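Local coordinates for uncharacterized protein (Singapore grouper iridovirus, PDB 3RJ2) that binds histone H3, as a viral protein whose wider role is not established, at residues I33-F38 and H112-E117; H57-F62 and A95-A100; R67-T72 and A87-A92. All blocks are in the same frame, centred on the assembly; numbering follows the deposited sequence.

The three contacts of this chain enclose one another. Of the strands in these contacts, 31-37 comes first from the N terminus and meets strand 111-116 in interaction 1, closing the widest loop. Within that loop, strand 56-62 pairs with strand 94-98 in interaction 2, and within this second loop 67-72 meets the turn at 87-92 in interaction 3. The three therefore nest without crossing. Interactions 1 and 2 lie in one mixed sheet, where strands 31-37 and 94-98 are neighbours: W34 and Y36 bond through the backbone to I97 and A95. Interaction 3 ties an edge strand of that sheet, 68-75, to the connection leading back from the four-stranded antiparallel sheet.

Interaction 1. Residues I33-F38 and H112-E117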
loop_
_atom_site.group_PDB
_atom_site.type_symbol
_atom_site.label_atom_id
_atom_site.label_comp_id
_atom_site.label_asym_id
_atom_site.label_seq_id
_atom_site.Cartn_x
_atom_site.Cartn_y
_atom_site.Cartn_z
ATOM N N ILE A 33 4.559 0.609 5.695
ATOM C CA ILE A 33 4.552 0.979 4.284
ATOM C C ILE A 33 4.925 -0.288 3.539
ATOM O O ILE A 33 5.762 -1.073 3.999
ATOM C CB ILE A 33 5.553 2.115 3.973
ATOM C CG1 ILE A 33 5.203 3.371 4.777
ATOM C CG2 ILE A 33 5.577 2.437 2.484
ATOM C CD1 ILE A 33 6.277 4.454 4.715
ATOM N N TRP A 34 4.265 -0.501 2.411
ATOM C CA TRP A 34 4.491 -1.670 1.594
ATOM C C TRP A 34 4.747 -1.245 0.153
ATOM O O TRP A 34 4.007 -0.433 -0.401
ATOM C CB TRP A 34 3.277 -2.583 1.698
ATOM C CG TRP A 34 3.276 -3.793 0.837
ATOM C CD1 TRP A 34 3.906 -4.981 1.085
ATOM C CD2 TRP A 34 2.571 -3.958 -0.401
ATOM N NE1 TRP A 34 3.652 -5.874 0.059
ATOM C CE2 TRP A 34 2.828 -5.271 -0.860
ATOM C CE3 TRP A 34 1.763 -3.112 -1.186
ATOM C CZ2 TRP A 34 2.280 -5.773 -2.064
ATOM C CZ3 TRP A 34 1.217 -3.617 -2.392
ATOM C CH2 TRP A 34 1.477 -4.934 -2.804
ATOM N N THR A 35 5.812 -1.793 -0.424
ATOM C CA THR A 35 6.195 -1.557 -1.816
ATOM C C THR A 35 6.240 -2.862 -2.623
ATOM O O THR A 35 6.811 -3.853 -2.183
ATOM C CB THR A 35 7.585 -0.880 -1.904
ATOM O OG1 THR A 35 7.567 0.319 -1.127
ATOM C CG2 THR A 35 7.926 -0.520 -3.355
ATOM N N TYR A 36 5.647 -2.848 -3.810
ATOM C CA TYR A 36 5.590 -4.038 -4.653
ATOM C C TYR A 36 5.965 -3.678 -6.075
ATOM O O TYR A 36 5.286 -2.873 -6.713
ATOM C CB TYR A 36 4.181 -4.637 -4.609
ATOM C CG TYR A 36 3.901 -5.842 -5.485
ATOM C CD1 TYR A 36 4.840 -6.867 -5.656
ATOM C CD2 TYR A 36 2.665 -5.990 -6.097
ATOM C CE1 TYR A 36 4.550 -7.998 -6.439
ATOM C CE2 TYR A 36 2.370 -7.100 -6.887
ATOM C CZ TYR A 36 3.306 -8.100 -7.046
ATOM O OH TYR A 36 2.993 -9.188 -7.823
ATOM N N LYS A 37 7.049 -4.271 -6.557
ATOM C CA LYS A 37 7.451 -4.150 -7.953
ATOM C C LYS A 37 6.690 -5.205 -8.739
ATOM O O LYS A 37 6.762 -6.379 -8.409
ATOM C CB LYS A 37 8.958 -4.385 -8.103
ATOM C CG LYS A 37 9.485 -4.054 -9.493
ATOM C CD LYS A 37 10.952 -4.421 -9.640
ATOM C CE LYS A 37 11.364 -4.353 -11.105
ATOM N NZ LYS A 37 12.862 -4.314 -11.250
ATOM N N PHE A 38 5.947 -4.785 -9.757
ATOM C CA PHE A 38 5.159 -5.712 -10.578
ATOM C C PHE A 38 6.059 -6.646 -11.390
ATOM O O PHE A 38 6.990 -6.180 -12.054
ATOM C CB PHE A 38 4.236 -4.958 -11.538
ATOM C CG PHE A 38 3.186 -4.085 -10.855
ATOM C CD1 PHE A 38 2.971 -4.144 -9.478
ATOM C CD2 PHE A 38 2.398 -3.222 -11.613
ATOM C CE1 PHE A 38 1.992 -3.351 -8.874
ATOM C CE2 PHE A 38 1.420 -2.430 -11.014
ATOM C CZ PHE A 38 1.221 -2.492 -9.651
ATOM N N HIS A 112 7.270 2.133 11.688
ATOM C CA HIS A 112 8.475 1.370 12.037
ATOM C C HIS A 112 8.785 0.194 11.137
ATOM O O HIS A 112 9.781 -0.498 11.348
ATOM C CB HIS A 112 8.462 0.930 13.508
ATOM C CG HIS A 112 8.820 2.033 14.456
ATOM N ND1 HIS A 112 8.311 2.114 15.734
ATOM C CD2 HIS A 112 9.609 3.122 14.295
ATOM C CE1 HIS A 112 8.787 3.193 16.324
ATOM N NE2 HIS A 112 9.574 3.825 15.470
ATOM N N MET A 113 7.949 -0.018 10.129
ATOM C CA MET A 113 8.078 -1.186 9.248
ATOM C C MET A 113 7.871 -0.796 7.787
ATOM O O MET A 113 6.918 -0.093 7.466
ATOM C CB MET A 113 7.043 -2.235 9.661
ATOM C CG MET A 113 7.062 -3.516 8.867
ATOM S SD MET A 113 8.508 -4.553 9.134
ATOM C CE MET A 113 8.468 -4.770 10.923
ATOM N N HIS A 114 8.786 -1.235 6.920
ATOM C CA HIS A 114 8.583 -1.191 5.480
ATOM C C HIS A 114 8.661 -2.609 4.935
ATOM O O HIS A 114 9.683 -3.287 5.092
ATOM C CB HIS A 114 9.598 -0.273 4.779
ATOM C CG HIS A 114 9.571 -0.366 3.280
ATOM N ND1 HIS A 114 8.487 0.034 2.523
ATOM C CD2 HIS A 114 10.499 -0.813 2.397
ATOM C CE1 HIS A 114 8.749 -0.161 1.245
ATOM N NE2 HIS A 114 9.965 -0.668 1.141
ATOM N N TYR A 115 7.581 -3.057 4.306
ATOM C CA TYR A 115 7.570 -4.356 3.649
ATOM C C TYR A 115 7.949 -4.210 2.184
ATOM O O TYR A 115 7.258 -3.543 1.423
ATOM C CB TYR A 115 6.196 -5.023 3.761
ATOM C CG TYR A 115 5.784 -5.417 5.162
ATOM C CD1 TYR A 115 6.442 -6.442 5.852
ATOM C CD2 TYR A 115 4.718 -4.786 5.790
ATOM C CE1 TYR A 115 6.050 -6.816 7.143
ATOM C CE2 TYR A 115 4.312 -5.152 7.081
ATOM C CZ TYR A 115 4.985 -6.169 7.749
ATOM O OH TYR A 115 4.591 -6.529 9.022
ATOM N N ASP A 116 9.065 -4.807 1.790
ATOM C CA ASP A 116 9.400 -4.841 0.376
ATOM C C ASP A 116 9.061 -6.218 -0.101
ATOM O O ASP A 116 9.614 -7.196 0.387
ATOM C CB ASP A 116 10.863 -4.521 0.093
ATOM C CG ASP A 116 11.122 -4.285 -1.394
ATOM O OD1 ASP A 116 11.070 -5.266 -2.179
ATOM O OD2 ASP A 116 11.354 -3.112 -1.784
ATOM N N GLU A 117 8.162 -6.280 -1.073
ATOM C CA GLU A 117 7.477 -7.519 -1.428
ATOM C C GLU A 117 8.360 -8.722 -1.768
ATOM O O GLU A 117 8.010 -9.859 -1.429
ATOM C CB GLU A 117 6.437 -7.269 -2.515
ATOM C CG GLU A 117 5.461 -8.405 -2.691
ATOM C CD GLU A 117 5.029 -9.042 -1.377
ATOM O OE1 GLU A 117 4.553 -8.316 -0.472
ATOM O OE2 GLU A 117 5.164 -10.279 -1.263
#
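The carbonyl oxygen of I33 is gripped by two donors of the neighbouring strand. The amide of Y115 donates to it, Y115 N 2.7 Å from I33 O, while the imidazole adds a weak, bent bond from H114 ND1 to I33 O at 3.3 Å. The torsion of H114 that sets CG opposite its backbone N (chi1 171°) is what brings ND1 to that oxygen. Nearby, T35 OG1 takes its hydrogen bond from NE of R96, on strand 94-98. The rest of the pairing is regular parallel beta structure: I33 N donates to M113 O at 3.0 Å, T35 N to Y115 O at 2.9 Å, and E117 N to T35 O at 3.0 Å.

On the other face of the sheet, the indole of W34 presents its N-H edge to a carboxylate. W34 NE1 lies 2.7 Å from E117 OE1 in a nearly straight bond; the oxygen uses its anti lone pair and sits almost in the indole plane, although the carboxylate itself is turned 53° from the ring. Beside it, W34 CD1 rests 3.5 Å from Y115 CB. In E117, CG stands anti to the backbone N (chi1 -165°), which puts it 3.4 Å from Y36 CD1; the bend at chi2 then turns the carboxylate toward W34 NE1. Y36 CB lies over the rim of one indole face. The indole is thus held along its edge by both a polar and an apolar partner, which should fix its rotation, and its N-H probably helps to stabilise the charged form of E117 where strand 111-116 ends.

Interaction 2. Residues H57-F62 and A95-A100; sequences HRVTFF and ARIHAA
F62 and R96 set the pattern at one end of this antiparallel pairing. The phenyl ring turns its edge to the arginine stem, F62 CE2 standing 3.7 Å from R96 CB, while the same edge lies over one face of the guanidinium, whose plane is inclined 55° to the ring. R96 extends first, with CG anti to the backbone N (chi1 175°), then bends at chi3; its polar end is bonded to T35, T134 and A137. On the same face, R58 and H98 meet at their stems, R58 CB to H98 CB 4.1 Å. R58 runs out extended and, turning at chi3, gives its NE to T60 OG1 at 2.9 Å. A water joins this group, donating to R58 O and lying 2.7 Å from H98 ND1 in the plane of the imidazole, with T60 OG1 as its third partner. The opposite face is apolar, F61 CE2 touching A95 CB at 4.0 Å. Backbone bonds pair R58 with H98 and T60 with R96 in both directions. The pairing lies mid-sheet: strand 68-75 flanks 56-62, strand 31-37 flanks 94-98, helix 128-136 covers the H98 face through F131 and T134, and on the opposite face V59 packs on L45 of strand 44-50.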
loop_
_atom_site.group_PDB
_atom_site.type_symbol
_atom_site.label_atom_id
_atom_site.label_comp_id
_atom_site.label_asym_id
_atom_site.label_seq_id
_atom_site.Cartn_x
_atom_site.Cartn_y
_atom_site.Cartn_z
ATOM N N HIS A 57 -5.914 4.715 4.354
ATOM C CA HIS A 57 -4.688 4.214 3.731
ATOM C C HIS A 57 -4.470 4.894 2.386
ATOM O O HIS A 57 -5.428 5.315 1.731
ATOM C CB HIS A 57 -4.754 2.694 3.548
ATOM C CG HIS A 57 -5.284 1.980 4.749
ATOM N ND1 HIS A 57 -6.496 1.320 4.752
ATOM C CD2 HIS A 57 -4.796 1.876 6.007
ATOM C CE1 HIS A 57 -6.722 0.821 5.956
ATOM N NE2 HIS A 57 -5.704 1.143 6.736
ATOM N N ARG A 58 -3.215 4.998 1.976
ATOM C CA ARG A 58 -2.902 5.496 0.659
ATOM C C ARG A 58 -2.339 4.373 -0.215
ATOM O O ARG A 58 -1.420 3.645 0.182
ATOM C CB ARG A 58 -1.918 6.650 0.778
ATOM C CG ARG A 58 -1.725 7.436 -0.456
ATOM C CD ARG A 58 -0.710 8.542 -0.190
ATOM N NE ARG A 58 0.235 8.623 -1.283
ATOM C CZ ARG A 58 0.451 9.683 -2.046
ATOM N NH1 ARG A 58 -0.193 10.823 -1.833
ATOM N NH2 ARG A 58 1.338 9.588 -3.017
ATOM N N VAL A 59 -2.931 4.228 -1.399
ATOM C CA VAL A 59 -2.415 3.353 -2.448
ATOM C C VAL A 59 -1.881 4.234 -3.580
ATOM O O VAL A 59 -2.622 5.029 -4.159
ATOM C CB VAL A 59 -3.517 2.425 -3.028
ATOM C CG1 VAL A 59 -2.904 1.441 -4.012
ATOM C CG2 VAL A 59 -4.233 1.694 -1.915
ATOM N N THR A 60 -0.601 4.076 -3.883
ATOM C CA THR A 60 0.085 4.917 -4.850
ATOM C C THR A 60 0.662 3.983 -5.906
ATOM O O THR A 60 1.076 2.845 -5.596
ATOM C CB THR A 60 1.221 5.743 -4.175
ATOM O OG1 THR A 60 0.711 6.383 -2.995
ATOM C CG2 THR A 60 1.775 6.811 -5.105
ATOM N N PHE A 61 0.632 4.451 -7.151
ATOM C CA PHE A 61 1.293 3.778 -8.254
ATOM C C PHE A 61 2.401 4.660 -8.824
ATOM O O PHE A 61 2.264 5.896 -8.898
ATOM C CB PHE A 61 0.292 3.433 -9.355
ATOM C CG PHE A 61 -0.799 2.507 -8.908
ATOM C CD1 PHE A 61 -2.065 2.996 -8.634
ATOM C CD2 PHE A 61 -0.543 1.152 -8.724
ATOM C CE1 PHE A 61 -3.080 2.130 -8.203
ATOM C CE2 PHE A 61 -1.541 0.286 -8.283
ATOM C CZ PHE A 61 -2.815 0.775 -8.031
ATOM N N PHE A 62 3.485 4.003 -9.223
ATOM C CA PHE A 62 4.649 4.644 -9.814
ATOM C C PHE A 62 4.971 3.939 -11.134
ATOM O O PHE A 62 4.695 2.735 -11.288
ATOM C CB PHE A 62 5.860 4.544 -8.878
ATOM C CG PHE A 62 5.585 4.996 -7.477
ATOM C CD1 PHE A 62 5.635 6.354 -7.144
ATOM C CD2 PHE A 62 5.275 4.068 -6.476
ATOM C CE1 PHE A 62 5.378 6.775 -5.850
ATOM C CE2 PHE A 62 5.007 4.497 -5.179
ATOM C CZ PHE A 62 5.066 5.848 -4.869
ATOM N N ALA A 95 3.472 -0.652 -6.906
ATOM C CA ALA A 95 2.423 -0.207 -6.006
ATOM C C ALA A 95 3.028 0.011 -4.623
ATOM O O ALA A 95 3.999 -0.635 -4.249
ATOM C CB ALA A 95 1.279 -1.226 -5.946
ATOM N N ARG A 96 2.457 0.942 -3.884
ATOM C CA ARG A 96 2.826 1.167 -2.509
ATOM C C ARG A 96 1.538 1.395 -1.726
ATOM O O ARG A 96 0.587 2.017 -2.226
ATOM C CB ARG A 96 3.794 2.354 -2.396
ATOM C CG ARG A 96 4.176 2.782 -0.970
ATOM C CD ARG A 96 5.384 3.697 -0.967
ATOM N NE ARG A 96 6.591 2.990 -1.405
ATOM C CZ ARG A 96 7.669 3.577 -1.926
ATOM N NH1 ARG A 96 7.713 4.901 -2.108
ATOM N NH2 ARG A 96 8.707 2.833 -2.271
ATOM N N ILE A 97 1.491 0.845 -0.518
ATOM C CA ILE A 97 0.423 1.157 0.415
ATOM C C ILE A 97 1.048 1.831 1.629
ATOM O O ILE A 97 2.008 1.303 2.202
ATOM C CB ILE A 97 -0.368 -0.126 0.818
ATOM C CG1 ILE A 97 -1.064 -0.725 -0.417
ATOM C CG2 ILE A 97 -1.345 0.164 1.934
ATOM C CD1 ILE A 97 -1.789 -2.058 -0.200
ATOM N N HIS A 98 0.553 3.017 1.987
ATOM C CA HIS A 98 0.836 3.595 3.297
ATOM C C HIS A 98 -0.379 3.258 4.148
ATOM O O HIS A 98 -1.455 3.829 3.934
ATOM C CB HIS A 98 1.007 5.126 3.239
ATOM C CG HIS A 98 2.261 5.587 2.550
ATOM N ND1 HIS A 98 2.433 5.515 1.183
ATOM C CD2 HIS A 98 3.395 6.142 3.041
ATOM C CE1 HIS A 98 3.625 5.988 0.864
ATOM N NE2 HIS A 98 4.225 6.385 1.972
ATOM N N ALA A 99 -0.210 2.335 5.096
ATOM C CA ALA A 99 -1.273 1.929 6.016
ATOM C C ALA A 99 -1.451 2.890 7.194
ATOM O O ALA A 99 -0.480 3.313 7.814
ATOM C CB ALA A 99 -0.996 0.531 6.529
ATOM N N ALA A 100 -2.706 3.213 7.502
ATOM C CA ALA A 100 -3.074 4.212 8.504
ATOM C C ALA A 100 -2.278 5.491 8.289
ATOM O O ALA A 100 -1.573 5.953 9.187
ATOM C CB ALA A 100 -2.893 3.681 9.932
HETATM O O HOH W 1 1.011 4.755 -0.981
#

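Interaction 3. Residues R67-T72 and A87-A92; sequences RYITHT and AVPKDA
Two torsions aim I69 at the turn beyond it: with CG1 opposite the carbonyl carbon (chi1 -58°) and the chain extended at chi2 (163°), its CD1 tip reaches into the type I beta turn of P89-A92. There I69 CD1 lies 3.4 Å from D91 O and 3.6 Å from A92 CA. The other branch of I69 meets the proline ring, I69 CG2 to P89 CB 4.0 Å. The D91 side chain comes from the opposite direction and sets its carboxylate against the end of the isoleucine, D91 OD1 to I69 CD1 3.7 Å, a van der Waals contact alone. T70 adds its methyl to the proline, T70 CG2 to P89 CG 3.7 Å. A classic beta bulge lets these neighbouring residues both point at the turn: I69 and T70 together face F61 on the adjoining strand. The turn is closed within itself by A92 N bonding to P89 O at 3.1 Å. This is van der Waals packing at the surface, the isoleucine laid against both proline and aspartate of the turn. It joins an edge strand, 68-75, to the connection between strands 81-87 and 94-98, with P89 also touching F61 of strand 56-62 and F38 against A92.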
loop_
_atom_site.group_PDB
_atom_site.type_symbol
_atom_site.label_atom_id
_atom_site.label_comp_id
_atom_site.label_asym_id
_atom_site.label_seq_id
_atom_site.Cartn_x
_atom_site.Cartn_y
_atom_site.Cartn_z
ATOM N N ARG A 67 8.609 6.922 -10.859
ATOM C CA ARG A 67 7.950 8.214 -10.699
ATOM C C ARG A 67 6.443 8.088 -10.413
ATOM O O ARG A 67 5.759 7.223 -10.955
ATOM C CB ARG A 67 8.179 9.101 -11.937
ATOM C CG ARG A 67 9.625 9.597 -12.149
ATOM C CD ARG A 67 9.681 10.759 -13.178
ATOM N NE ARG A 67 10.876 10.703 -14.032
ATOM C CZ ARG A 67 11.165 11.578 -15.002
ATOM N NH1 ARG A 67 10.350 12.601 -15.260
ATOM N NH2 ARG A 67 12.277 11.434 -15.721
ATOM N N TYR A 68 5.946 8.985 -9.572
ATOM C CA TYR A 68 4.532 9.061 -9.223
ATOM C C TYR A 68 3.605 9.137 -10.442
ATOM O O TYR A 68 3.815 9.961 -11.344
ATOM C CB TYR A 68 4.305 10.285 -8.337
ATOM C CG TYR A 68 2.863 10.560 -7.998
ATOM C CD1 TYR A 68 2.108 11.470 -8.740
ATOM C CD2 TYR A 68 2.260 9.924 -6.917
ATOM C CE1 TYR A 68 0.768 11.720 -8.424
ATOM C CE2 TYR A 68 0.956 10.170 -6.584
ATOM C CZ TYR A 68 0.208 11.064 -7.332
ATOM O OH TYR A 68 -1.099 11.288 -6.965
ATOM N N ILE A 69 2.574 8.289 -10.458
ATOM C CA ILE A 69 1.514 8.385 -11.474
ATOM C C ILE A 69 0.253 8.930 -10.834
ATOM O O ILE A 69 -0.357 9.884 -11.332
ATOM C CB ILE A 69 1.133 7.017 -12.091
ATOM C CG1 ILE A 69 2.343 6.338 -12.728
ATOM C CG2 ILE A 69 0.001 7.207 -13.109
ATOM C CD1 ILE A 69 2.141 4.855 -12.980
ATOM N N THR A 70 -0.161 8.291 -9.747
ATOM C CA THR A 70 -1.428 8.612 -9.109
ATOM C C THR A 70 -1.565 7.873 -7.772
ATOM O O THR A 70 -0.848 6.904 -7.519
ATOM C CB THR A 70 -2.617 8.264 -10.037
ATOM O OG1 THR A 70 -3.791 8.950 -9.600
ATOM C CG2 THR A 70 -2.876 6.758 -10.083
ATOM N N HIS A 71 -2.478 8.351 -6.931
ATOM C CA HIS A 71 -2.809 7.684 -5.674
ATOM C C HIS A 71 -4.309 7.725 -5.416
ATOM O O HIS A 71 -5.036 8.530 -6.024
ATOM C CB HIS A 71 -2.048 8.313 -4.496
ATOM C CG HIS A 71 -2.570 9.652 -4.074
ATOM N ND1 HIS A 71 -2.265 10.814 -4.747
ATOM C CD2 HIS A 71 -3.372 10.012 -3.042
ATOM C CE1 HIS A 71 -2.869 11.834 -4.152
ATOM N NE2 HIS A 71 -3.547 11.372 -3.116
ATOM N N THR A 72 -4.759 6.832 -4.538
ATOM C CA THR A 72 -6.122 6.832 -4.027
ATOM C C THR A 72 -6.010 6.694 -2.505
ATOM O O THR A 72 -5.071 6.069 -2.006
ATOM C CB THR A 72 -6.972 5.646 -4.611
ATOM O OG1 THR A 72 -6.918 5.653 -6.044
ATOM C CG2 THR A 72 -8.430 5.752 -4.202
ATOM N N ALA A 87 -8.616 0.549 -10.124
ATOM C CA ALA A 87 -7.982 0.396 -11.419
ATOM C C ALA A 87 -6.479 0.636 -11.277
ATOM O O ALA A 87 -6.065 1.520 -10.559
ATOM C CB ALA A 87 -8.600 1.356 -12.435
ATOM N N VAL A 88 -5.678 -0.193 -11.937
ATOM C CA VAL A 88 -4.231 -0.022 -11.987
ATOM C C VAL A 88 -3.894 0.729 -13.294
ATOM O O VAL A 88 -4.308 0.306 -14.376
ATOM C CB VAL A 88 -3.504 -1.401 -11.916
ATOM C CG1 VAL A 88 -2.004 -1.228 -11.960
ATOM C CG2 VAL A 88 -3.912 -2.185 -10.643
ATOM N N PRO A 89 -3.175 1.869 -13.199
ATOM C CA PRO A 89 -2.803 2.645 -14.388
ATOM C C PRO A 89 -2.017 1.813 -15.413
ATOM O O PRO A 89 -1.250 0.926 -15.025
ATOM C CB PRO A 89 -1.896 3.748 -13.821
ATOM C CG PRO A 89 -2.267 3.875 -12.390
ATOM C CD PRO A 89 -2.730 2.517 -11.947
ATOM N N LYS A 90 -2.217 2.108 -16.699
ATOM C CA LYS A 90 -1.466 1.510 -17.812
ATOM C C LYS A 90 0.048 1.433 -17.581
ATOM O O LYS A 90 0.686 0.408 -17.864
ATOM C CB LYS A 90 -1.738 2.308 -19.117
ATOM C CG LYS A 90 -2.676 1.609 -20.112
ATOM C CD LYS A 90 -2.967 2.454 -21.392
ATOM C CE LYS A 90 -3.939 1.696 -22.323
ATOM N NZ LYS A 90 -4.754 2.558 -23.270
ATOM N N ASP A 91 0.616 2.529 -17.087
ATOM C CA ASP A 91 2.073 2.671 -16.888
ATOM C C ASP A 91 2.564 2.346 -15.474
ATOM O O ASP A 91 3.700 2.682 -15.111
ATOM C CB ASP A 91 2.532 4.086 -17.270
ATOM C CG ASP A 91 1.632 5.162 -16.710
ATOM O OD1 ASP A 91 0.485 4.857 -16.320
ATOM O OD2 ASP A 91 2.060 6.333 -16.674
ATOM N N ALA A 92 1.718 1.704 -14.675
ATOM C CA ALA A 92 2.110 1.311 -13.333
ATOM C C ALA A 92 3.080 0.141 -13.394
ATOM O O ALA A 92 2.803 -0.869 -14.036
ATOM C CB ALA A 92 0.896 0.972 -12.484
#